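Local coordinates for putative integron gene cassette protein (Uncultured bacterium, PDB 3GHJ) that is of unknown function but has the glyoxalase/bleomycin resistance/dioxygenase fold, whose members commonly bind small molecules or metal ions, at residues K41-Y46 with R62-W67; P100-L105 with V110-P115; V116-M121 with S125-D130. The protein carries 1 engineered substitution. All blocks are in the same frame, centred on the assembly; numbering follows the deposited sequence. Where two conformers were deposited one is given.

Contact 1: residues K41-Y46 with R62-W67; sequences KSSQFY and RWNFLW
Two pairs of side chains carry this contact between helix 39-49 and strand 63-68: a polar one, Ser43 with Asn64, and an apolar one a turn further on, Tyr46 with Leu66. In the polar pair, Ser43 OG lies 2.9 Å from the atom modelled as Asn64 ND2, though the orientation of that amide is uncertain. The serine oxygen also hydrogen-bonds back along its own helix to Leu39 O. Its chi1 of -65° sets OG away from its own carbonyl carbon and beside its backbone N, facing back toward Leu39 O. Asn64 reaches the helix with its CG swung opposite the backbone N (chi1 -163°), and Leu39 packs against the same side chain.

In the apolar pair, the touching atoms are a branch tip and a methylene. Leu66 points toward the helix, and its CD1 stops 3.7 Å from Tyr46 CB, with Thr47 alongside. The ring of Tyr46 takes no part, because it swings off toward Val34 and brings its hydroxyl to a hydrogen bond with Asp130. One ring face is partly covered by Phe45, whose CD1 stands 3.8 Å above the Tyr46 plane near the rim.

Asn64 and Leu66 lie on the helix side of a four-stranded sheet. Phe65 lies on the other side, where it meets Trp120 of the second subunit edge-to-face. This is helix-on-sheet packing of the beta-alpha-beta-beta-beta module that recurs in the superfamily. A small apolar touch sits here beside a hydroxyl whose clear bond is to Leu39 O within the helix, which implies that helix and strand are held mainly by burial, with little resting on a bond between them.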
loop_
_atom_site.group_PDB
_atom_site.type_symbol
_atom_site.label_atom_id
_atom_site.label_comp_id
_atom_site.label_asym_id
_atom_site.label_seq_id
_atom_site.Cartn_x
_atom_site.Cartn_y
_atom_site.Cartn_z
ATOM N N LYS A 41 -2.317 6.782 19.383
ATOM C CA LYS A 41 -1.422 5.670 19.643
ATOM C C LYS A 41 -0.801 5.160 18.345
ATOM O O LYS A 41 0.376 4.808 18.307
ATOM C CB LYS A 41 -2.139 4.543 20.386
ATOM C CG LYS A 41 -2.556 4.933 21.812
ATOM C CD LYS A 41 -3.102 3.743 22.583
ATOM C CE LYS A 41 -3.456 4.139 24.013
ATOM N NZ LYS A 41 -4.205 3.061 24.718
ATOM N N SER A 42 -1.596 5.111 17.286
ATOM C CA SER A 42 -1.041 4.667 16.013
ATOM C C SER A 42 -0.092 5.711 15.421
ATOM O O SER A 42 0.962 5.356 14.892
ATOM C CB SER A 42 -2.136 4.277 15.017
ATOM O OG SER A 42 -2.652 2.991 15.327
ATOM N N SER A 43 -0.442 6.989 15.522
ATOM C CA SER A 43 0.471 8.027 15.050
ATOM C C SER A 43 1.817 7.919 15.767
ATOM O O SER A 43 2.873 8.066 15.151
ATOM C CB SER A 43 -0.130 9.418 15.241
ATOM O OG SER A 43 -1.279 9.599 14.430
ATOM N N GLN A 44 1.781 7.657 17.068
ATOM C CA GLN A 44 3.013 7.508 17.833
ATOM C C GLN A 44 3.856 6.346 17.310
ATOM O O GLN A 44 5.068 6.455 17.190
ATOM C CB GLN A 44 2.698 7.330 19.320
ATOM C CG GLN A 44 2.111 8.577 19.957
ATOM C CD GLN A 44 1.600 8.337 21.363
ATOM O OE1 GLN A 44 1.581 7.205 21.847
ATOM N NE2 GLN A 44 1.178 9.406 22.029
ATOM N N PHE A 45 3.208 5.233 16.987
ATOM C CA PHE A 45 3.924 4.077 16.461
ATOM C C PHE A 45 4.568 4.392 15.105
ATOM O O PHE A 45 5.754 4.148 14.892
ATOM C CB PHE A 45 2.977 2.883 16.333
ATOM C CG PHE A 45 3.611 1.649 15.748
ATOM C CD1 PHE A 45 3.635 1.439 14.368
ATOM C CD2 PHE A 45 4.170 0.684 16.579
ATOM C CE1 PHE A 45 4.216 0.299 13.833
ATOM C CE2 PHE A 45 4.746 -0.458 16.052
ATOM C CZ PHE A 45 4.762 -0.655 14.680
ATOM N N TYR A 46 3.778 4.930 14.184
ATOM C CA TYR A 46 4.283 5.176 12.837
ATOM C C TYR A 46 5.357 6.264 12.775
ATOM O O TYR A 46 6.252 6.204 11.941
ATOM C CB TYR A 46 3.120 5.456 11.866
ATOM C CG TYR A 46 2.373 4.189 11.474
ATOM C CD1 TYR A 46 1.357 3.671 12.273
ATOM C CD2 TYR A 46 2.720 3.486 10.328
ATOM C CE1 TYR A 46 0.688 2.495 11.927
ATOM C CE2 TYR A 46 2.060 2.313 9.977
ATOM C CZ TYR A 46 1.052 1.826 10.775
ATOM O OH TYR A 46 0.409 0.661 10.417
ATOM N N ARG A 62 -10.265 12.781 11.849
ATOM C CA ARG A 62 -9.465 11.788 12.557
ATOM C C ARG A 62 -8.578 11.010 11.587
ATOM O O ARG A 62 -8.540 9.780 11.616
ATOM C CB ARG A 62 -10.357 10.840 13.359
ATOM C CG ARG A 62 -11.224 11.549 14.390
ATOM C CD ARG A 62 -10.370 12.166 15.483
ATOM N NE ARG A 62 -9.826 11.150 16.382
ATOM C CZ ARG A 62 -8.836 11.363 17.242
ATOM N NH1 ARG A 62 -8.269 12.558 17.318
ATOM N NH2 ARG A 62 -8.409 10.379 18.021
ATOM N N TRP A 63 -7.872 11.742 10.731
ATOM C CA TRP A 63 -6.920 11.162 9.787
ATOM C C TRP A 63 -5.562 11.806 10.005
ATOM O O TRP A 63 -5.469 12.986 10.356
ATOM C CB TRP A 63 -7.347 11.436 8.347
ATOM C CG TRP A 63 -8.600 10.726 7.881
ATOM C CD1 TRP A 63 -9.501 10.052 8.650
ATOM C CD2 TRP A 63 -9.084 10.655 6.536
ATOM N NE1 TRP A 63 -10.515 9.552 7.861
ATOM C CE2 TRP A 63 -10.282 9.912 6.559
ATOM C CE3 TRP A 63 -8.617 11.145 5.310
ATOM C CZ2 TRP A 63 -11.019 9.644 5.404
ATOM C CZ3 TRP A 63 -9.351 10.878 4.164
ATOM C CH2 TRP A 63 -10.538 10.135 4.220
ATOM N N ASN A 64 -4.501 11.042 9.777
ATOM C CA ASN A 64 -3.147 11.578 9.839
ATOM C C ASN A 64 -2.364 11.079 8.637
ATOM O O ASN A 64 -2.150 9.873 8.490
ATOM C CB ASN A 64 -2.462 11.179 11.148
ATOM C CG ASN A 64 -1.232 12.029 11.452
ATOM O OD1 ASN A 64 -0.905 12.949 10.706
ATOM N ND2 ASN A 64 -0.547 11.715 12.551
ATOM N N PHE A 65 -1.966 12.006 7.770
ATOM C CA PHE A 65 -1.185 11.711 6.572
ATOM C C PHE A 65 0.283 11.842 6.930
ATOM O O PHE A 65 0.745 12.939 7.273
ATOM C CB PHE A 65 -1.494 12.727 5.458
ATOM C CG PHE A 65 -2.931 12.743 5.004
ATOM C CD1 PHE A 65 -3.922 13.327 5.787
ATOM C CD2 PHE A 65 -3.280 12.216 3.765
ATOM C CE1 PHE A 65 -5.240 13.363 5.349
ATOM C CE2 PHE A 65 -4.599 12.251 3.320
ATOM C CZ PHE A 65 -5.575 12.823 4.112
ATOM N N LEU A 66 1.017 10.735 6.847
ATOM C CA LEU A 66 2.424 10.679 7.248
ATOM C C LEU A 66 3.313 10.313 6.066
ATOM O O LEU A 66 2.934 9.485 5.232
ATOM C CB LEU A 66 2.610 9.646 8.359
ATOM C CG LEU A 66 1.838 9.918 9.647
ATOM C CD1 LEU A 66 2.014 8.739 10.574
ATOM C CD2 LEU A 66 2.303 11.225 10.310
ATOM N N TRP A 67 4.500 10.903 5.998
ATOM C CA TRP A 67 5.420 10.682 4.890
ATOM C C TRP A 67 6.433 9.590 5.177
ATOM O O TRP A 67 7.005 9.520 6.272
ATOM C CB TRP A 67 6.209 11.956 4.576
ATOM C CG TRP A 67 5.420 13.070 3.978
ATOM C CD1 TRP A 67 4.907 14.155 4.630
ATOM C CD2 TRP A 67 5.068 13.225 2.597
ATOM N NE1 TRP A 67 4.259 14.976 3.740
ATOM C CE2 TRP A 67 4.349 14.433 2.485
ATOM C CE3 TRP A 67 5.299 12.465 1.444
ATOM C CZ2 TRP A 67 3.844 14.893 1.266
ATOM C CZ3 TRP A 67 4.805 12.923 0.234
ATOM C CH2 TRP A 67 4.085 14.132 0.153
#

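Contact 2: residues P100-L105 with V110-P115; sequences PLKKAL and VSVHGP
Lys102 stretches from the helix to the backbone at Gly114, where its NZ hydrogen-bonds Gly114 O at 2.8 Å. The ammonium nitrogen lies in the carbonyl plane, at a C=O...N angle of 153°. A fully extended chain, starting with CG opposite the backbone N (chi1 173°), spans the gap, and on the way Lys102 CG passes 3.9 Å from Val112 CG1. The other branch of the valine turns to Leu105: Val112 CG2 sits 3.6 Å from Leu105 CB and also touches CD1, the two side chains meeting at about a right angle. Val112 is thus straddled by two helix residues one turn apart. Nearer the C-terminal end of the helix, Val110 CB lies 4.0 Å from Leu105 CB.

The backbone closes this end. Val110 N donates to Leu105 O over 3.0 Å, which ties the returning chain to the last turns of helix 98-107. Helix, short turn and strand 113-118 here form the alpha-to-beta step of the second beta-alpha-beta-beta-beta module, with the helix lying against its sheet.

Further out, the carbonyl gripped by Lys102 belongs to a cis peptide bond, Gly114 to Pro115. Gly114 has a positive phi (114°), a conformation in which a beta carbon would jam against the preceding carbonyl oxygen. Leu126 of the neighbouring strand packs on Lys102, while Phe128 and Phe138 back Leu105. Beyond Val110 stand Phe45 and Ile49 of helix 39-49, the corresponding helix of the first module.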
loop_
_atom_site.group_PDB
_atom_site.type_symbol
_atom_site.label_atom_id
_atom_site.label_comp_id
_atom_site.label_asym_id
_atom_site.label_seq_id
_atom_site.Cartn_x
_atom_site.Cartn_y
_atom_site.Cartn_z
ATOM N N PRO A 100 19.751 -5.081 11.078
ATOM C CA PRO A 100 19.629 -3.860 11.885
ATOM C C PRO A 100 18.173 -3.461 12.130
ATOM O O PRO A 100 17.842 -3.027 13.234
ATOM C CB PRO A 100 20.342 -2.800 11.043
ATOM C CG PRO A 100 21.317 -3.584 10.208
ATOM C CD PRO A 100 20.702 -4.930 9.961
ATOM N N LEU A 101 17.312 -3.607 11.127
ATOM C CA LEU A 101 15.926 -3.181 11.302
ATOM C C LEU A 101 15.187 -4.110 12.258
ATOM O O LEU A 101 14.396 -3.657 13.101
ATOM C CB LEU A 101 15.213 -3.121 9.949
ATOM C CG LEU A 101 15.576 -1.901 9.109
ATOM C CD1 LEU A 101 15.125 -2.119 7.670
ATOM C CD2 LEU A 101 14.958 -0.638 9.697
ATOM N N LYS A 102 15.432 -5.410 12.127
ATOM C CA LYS A 102 14.868 -6.373 13.071
ATOM C C LYS A 102 15.248 -6.022 14.508
ATOM O O LYS A 102 14.394 -5.971 15.400
ATOM C CB LYS A 102 15.324 -7.790 12.732
ATOM C CG LYS A 102 14.907 -8.826 13.767
ATOM C CD LYS A 102 15.259 -10.216 13.287
ATOM C CE LYS A 102 14.890 -11.271 14.315
ATOM N NZ LYS A 102 15.334 -12.623 13.863
ATOM N N LYS A 103 16.535 -5.762 14.723
ATOM C CA LYS A 103 17.029 -5.432 16.049
ATOM C C LYS A 103 16.447 -4.119 16.563
ATOM O O LYS A 103 16.097 -3.999 17.741
ATOM C CB LYS A 103 18.560 -5.369 16.021
ATOM C CG LYS A 103 19.204 -5.332 17.406
ATOM C CD LYS A 103 19.055 -6.680 18.095
ATOM C CE LYS A 103 19.807 -6.729 19.413
ATOM N NZ LYS A 103 19.655 -8.058 20.065
ATOM N N ALA A 104 16.341 -3.128 15.685
ATOM C CA ALA A 104 15.805 -1.835 16.088
ATOM C C ALA A 104 14.354 -1.972 16.539
ATOM O O ALA A 104 13.962 -1.426 17.566
ATOM C CB ALA A 104 15.910 -0.839 14.955
ATOM N N LEU A 105 13.554 -2.698 15.766
ATOM C CA LEU A 105 12.169 -2.928 16.158
ATOM C C LEU A 105 12.098 -3.653 17.499
ATOM O O LEU A 105 11.335 -3.258 18.389
ATOM C CB LEU A 105 11.419 -3.722 15.080
ATOM C CG LEU A 105 11.062 -2.993 13.782
ATOM C CD1 LEU A 105 10.469 -3.980 12.792
ATOM C CD2 LEU A 105 10.089 -1.864 14.052
ATOM N N VAL A 110 8.911 -4.315 19.762
ATOM C CA VAL A 110 8.122 -4.924 18.695
ATOM C C VAL A 110 8.639 -6.311 18.349
ATOM O O VAL A 110 9.811 -6.470 18.009
ATOM C CB VAL A 110 8.166 -4.054 17.418
ATOM C CG1 VAL A 110 7.374 -4.712 16.277
ATOM C CG2 VAL A 110 7.649 -2.648 17.715
ATOM N N SER A 111 7.767 -7.315 18.419
ATOM C CA SER A 111 8.140 -8.686 18.076
ATOM C C SER A 111 8.250 -8.891 16.567
ATOM O O SER A 111 7.313 -8.603 15.819
ATOM C CB SER A 111 7.135 -9.679 18.660
ATOM O OG SER A 111 7.178 -9.658 20.072
ATOM N N VAL A 112 9.390 -9.406 16.123
ATOM C CA VAL A 112 9.661 -9.534 14.699
ATOM C C VAL A 112 9.857 -10.983 14.290
ATOM O O VAL A 112 10.571 -11.743 14.958
ATOM C CB VAL A 112 10.907 -8.711 14.286
ATOM C CG1 VAL A 112 11.178 -8.839 12.787
ATOM C CG2 VAL A 112 10.744 -7.250 14.687
ATOM N N HIS A 113 9.183 -11.372 13.215
ATOM C CA HIS A 113 9.339 -12.696 12.639
ATOM C C HIS A 113 10.185 -12.603 11.382
ATOM O O HIS A 113 10.007 -11.699 10.560
ATOM C CB HIS A 113 7.974 -13.309 12.311
ATOM C CG HIS A 113 8.058 -14.644 11.637
ATOM N ND1 HIS A 113 8.330 -15.808 12.324
ATOM C CD2 HIS A 113 7.906 -15.000 10.340
ATOM C CE1 HIS A 113 8.344 -16.823 11.478
ATOM N NE2 HIS A 113 8.089 -16.360 10.268
ATOM N N GLY A 114 11.116 -13.536 11.233
ATOM C CA GLY A 114 11.985 -13.555 10.077
ATOM C C GLY A 114 13.409 -13.278 10.517
ATOM O O GLY A 114 13.663 -13.170 11.720
ATOM N N PRO A 115 14.328 -13.102 9.555
ATOM C CA PRO A 115 14.032 -13.007 8.123
ATOM C C PRO A 115 13.483 -14.284 7.502
ATOM O O PRO A 115 13.894 -15.395 7.847
ATOM C CB PRO A 115 15.384 -12.656 7.498
ATOM C CG PRO A 115 16.411 -13.064 8.516
ATOM C CD PRO A 115 15.762 -12.908 9.847
#

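Contact 3: residues V116-M121 with S125-D130; sequences VNQEWM and SLYFAD. Engineered in segment 116-121: Gln118 (natural residue Leu).
Ser125 OG has two partners: Gln118 NE2 across the hairpin and Glu137 OE2 on the next strand. The bond from Gln118 NE2 to Ser125 OG is 3.2 Å long and nearly straight, 163° at the hydrogen, with the hydroxyl close to the plane of the amide. Gln118 is an engineered residue, leucine in the natural sequence, so this polar link belongs to the altered protein. The same nitrogen lies 2.8 Å from Tyr127 OH. It comes in at the edge of the ring, near the ring plane, with the amide and ring turned almost perpendicular. A bend at chi2 (-75°) folds the glutamine back so that its head faces strand 123-129.

The tyrosine meets a second neighbour along its edge. Val116 CG2, lying in the plane of the ring, touches Tyr127 CE1 at 4.0 Å. With Ser125 and Tyr127, Val116 occupies one face of the sheet; Leu126, between them in sequence, points to the other, where it packs on Ile98 and Lys102.

The backbones are joined by a reciprocal pair of hydrogen bonds, Val116 N to Ser125 O and Ser125 N to Val116 O, each 2.9 Å. Past Gln118 the chain leaves the strand for a short 3-10 segment that reaches the second subunit, where Trp120 packs on Leu56 of that subunit and Met121 O accepts a hydrogen bond from its Arg71. The Val116-Ser125 pair is a hydrogen-bonded antiparallel pair in a beta hairpin, here the edge hairpin of the second four-stranded sheet in a glyoxalase-type fold.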
loop_
_atom_site.group_PDB
_atom_site.type_symbol
_atom_site.label_atom_id
_atom_site.label_comp_id
_atom_site.label_asym_id
_atom_site.label_seq_id
_atom_site.Cartn_x
_atom_site.Cartn_y
_atom_site.Cartn_z
ATOM N N VAL A 116 12.544 -14.102 6.582
ATOM C CA VAL A 116 11.988 -15.184 5.795
ATOM C C VAL A 116 12.444 -14.995 4.358
ATOM O O VAL A 116 12.214 -13.942 3.760
ATOM C CB VAL A 116 10.457 -15.129 5.805
ATOM C CG1 VAL A 116 9.877 -16.176 4.855
ATOM C CG2 VAL A 116 9.924 -15.298 7.220
ATOM N N ASN A 117 13.095 -16.005 3.794
ATOM C CA ASN A 117 13.504 -15.943 2.400
ATOM C C ASN A 117 12.315 -16.202 1.483
ATOM O O ASN A 117 11.554 -17.143 1.696
ATOM C CB ASN A 117 14.618 -16.953 2.113
ATOM C CG ASN A 117 15.963 -16.507 2.656
ATOM O OD1 ASN A 117 16.219 -15.312 2.818
ATOM N ND2 ASN A 117 16.836 -17.470 2.933
ATOM N N GLN A 118 12.149 -15.338 0.488
ATOM C CA GLN A 118 11.122 -15.502 -0.532
ATOM C C GLN A 118 11.837 -15.860 -1.820
ATOM O O GLN A 118 12.097 -14.997 -2.659
ATOM C CB GLN A 118 10.348 -14.196 -0.725
ATOM C CG GLN A 118 9.891 -13.544 0.576
ATOM C CD GLN A 118 8.712 -14.264 1.207
ATOM O OE1 GLN A 118 8.303 -15.331 0.749
ATOM N NE2 GLN A 118 8.158 -13.679 2.264
ATOM N N GLU A 119 12.191 -17.135 -1.953
ATOM C CA GLU A 119 13.039 -17.581 -3.052
ATOM C C GLU A 119 12.437 -17.226 -4.405
ATOM O O GLU A 119 13.132 -16.720 -5.290
ATOM C CB GLU A 119 13.283 -19.091 -2.963
ATOM C CG GLU A 119 14.116 -19.525 -1.762
ATOM C CD GLU A 119 14.280 -21.033 -1.660
ATOM O OE1 GLU A 119 13.599 -21.769 -2.405
ATOM O OE2 GLU A 119 15.097 -21.481 -0.828
ATOM N N TRP A 120 11.138 -17.463 -4.555
ATOM C CA TRP A 120 10.493 -17.255 -5.846
ATOM C C TRP A 120 10.617 -15.821 -6.348
ATOM O O TRP A 120 10.625 -15.589 -7.549
ATOM C CB TRP A 120 9.035 -17.732 -5.838
ATOM C CG TRP A 120 8.116 -16.967 -4.928
ATOM C CD1 TRP A 120 7.818 -17.265 -3.628
ATOM C CD2 TRP A 120 7.357 -15.797 -5.256
ATOM N NE1 TRP A 120 6.925 -16.347 -3.127
ATOM C CE2 TRP A 120 6.629 -15.434 -4.104
ATOM C CE3 TRP A 120 7.225 -15.018 -6.411
ATOM C CZ2 TRP A 120 5.778 -14.328 -4.072
ATOM C CZ3 TRP A 120 6.375 -13.913 -6.376
ATOM C CH2 TRP A 120 5.667 -13.582 -5.212
HETATM N N MSE A 121 10.738 -14.856 -5.438
HETATM C CA MSE A 121 10.890 -13.467 -5.865
HETATM C C MSE A 121 12.249 -12.879 -5.492
HETATM O O MSE A 121 12.452 -11.667 -5.572
HETATM C CB MSE A 121 9.747 -12.594 -5.330
HETATM C CG MSE A 121 9.524 -12.698 -3.840
HETATM SE SE MSE A 121 8.060 -11.545 -3.166
HETATM C CE MSE A 121 8.842 -9.770 -3.405
ATOM N N SER A 125 12.037 -11.056 3.777
ATOM C CA SER A 125 10.996 -10.318 4.487
ATOM C C SER A 125 11.130 -10.398 5.994
ATOM O O SER A 125 11.566 -11.413 6.545
ATOM C CB SER A 125 9.609 -10.842 4.118
ATOM O OG SER A 125 9.342 -10.695 2.736
ATOM N N LEU A 126 10.748 -9.320 6.667
ATOM C CA LEU A 126 10.501 -9.337 8.094
ATOM C C LEU A 126 9.041 -9.022 8.324
ATOM O O LEU A 126 8.478 -8.181 7.624
ATOM C CB LEU A 126 11.311 -8.261 8.805
ATOM C CG LEU A 126 12.826 -8.404 8.766
ATOM C CD1 LEU A 126 13.439 -7.141 9.323
ATOM C CD2 LEU A 126 13.238 -9.636 9.582
ATOM N N TYR A 127 8.443 -9.651 9.326
ATOM C CA TYR A 127 7.027 -9.460 9.619
ATOM C C TYR A 127 6.821 -8.990 11.044
ATOM O O TYR A 127 7.467 -9.489 11.968
ATOM C CB TYR A 127 6.265 -10.766 9.400
ATOM C CG TYR A 127 6.257 -11.232 7.966
ATOM C CD1 TYR A 127 7.162 -12.191 7.521
ATOM C CD2 TYR A 127 5.360 -10.700 7.048
ATOM C CE1 TYR A 127 7.163 -12.617 6.198
ATOM C CE2 TYR A 127 5.350 -11.123 5.722
ATOM C CZ TYR A 127 6.250 -12.083 5.309
ATOM O OH TYR A 127 6.239 -12.508 3.998
ATOM N N PHE A 128 5.922 -8.036 11.234
ATOM C CA PHE A 128 5.620 -7.519 12.562
ATOM C C PHE A 128 4.262 -6.851 12.533
ATOM O O PHE A 128 3.704 -6.597 11.456
ATOM C CB PHE A 128 6.692 -6.521 13.030
ATOM C CG PHE A 128 6.832 -5.303 12.145
ATOM C CD1 PHE A 128 7.586 -5.360 10.985
ATOM C CD2 PHE A 128 6.210 -4.108 12.484
ATOM C CE1 PHE A 128 7.725 -4.235 10.167
ATOM C CE2 PHE A 128 6.338 -2.979 11.675
ATOM C CZ PHE A 128 7.095 -3.045 10.513
ATOM N N ALA A 129 3.725 -6.575 13.714
ATOM C CA ALA A 129 2.412 -5.963 13.870
ATOM C C ALA A 129 2.501 -4.482 14.211
ATOM O O ALA A 129 3.437 -4.045 14.882
ATOM C CB ALA A 129 1.613 -6.703 14.955
ATOM N N ASP A 130 1.524 -3.702 13.747
ATOM C CA ASP A 130 1.319 -2.369 14.291
ATOM C C ASP A 130 0.387 -2.477 15.518
ATOM O O ASP A 130 0.012 -3.591 15.907
ATOM C CB ASP A 130 0.839 -1.376 13.201
ATOM C CG ASP A 130 -0.654 -1.433 12.935
ATOM O OD1 ASP A 130 -1.339 -2.374 13.376
ATOM O OD2 ASP A 130 -1.132 -0.505 12.256
#

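How the contacts relate
Along the chain the three contacts follow one another in series. Contact 1 belongs to the first helix-and-sheet unit, contacts 2 and 3 to the second, and both units have the strand order 1-4-3-2. Contact 1 lies across the chain's centre from the others, its centre about 21 Å from that of contact 2 and about 24 Å from that of contact 3. Contacts 2 and 3 share strand 113-118, with centres about 11 Å apart. Helix 39-49 bridges the units: Phe45 packs on Val110 and Phe128. Strand 63-68 of contact 1 and the 3-10 segment after strand 113-118 of contact 3 also meet across the two subunits of the assembly.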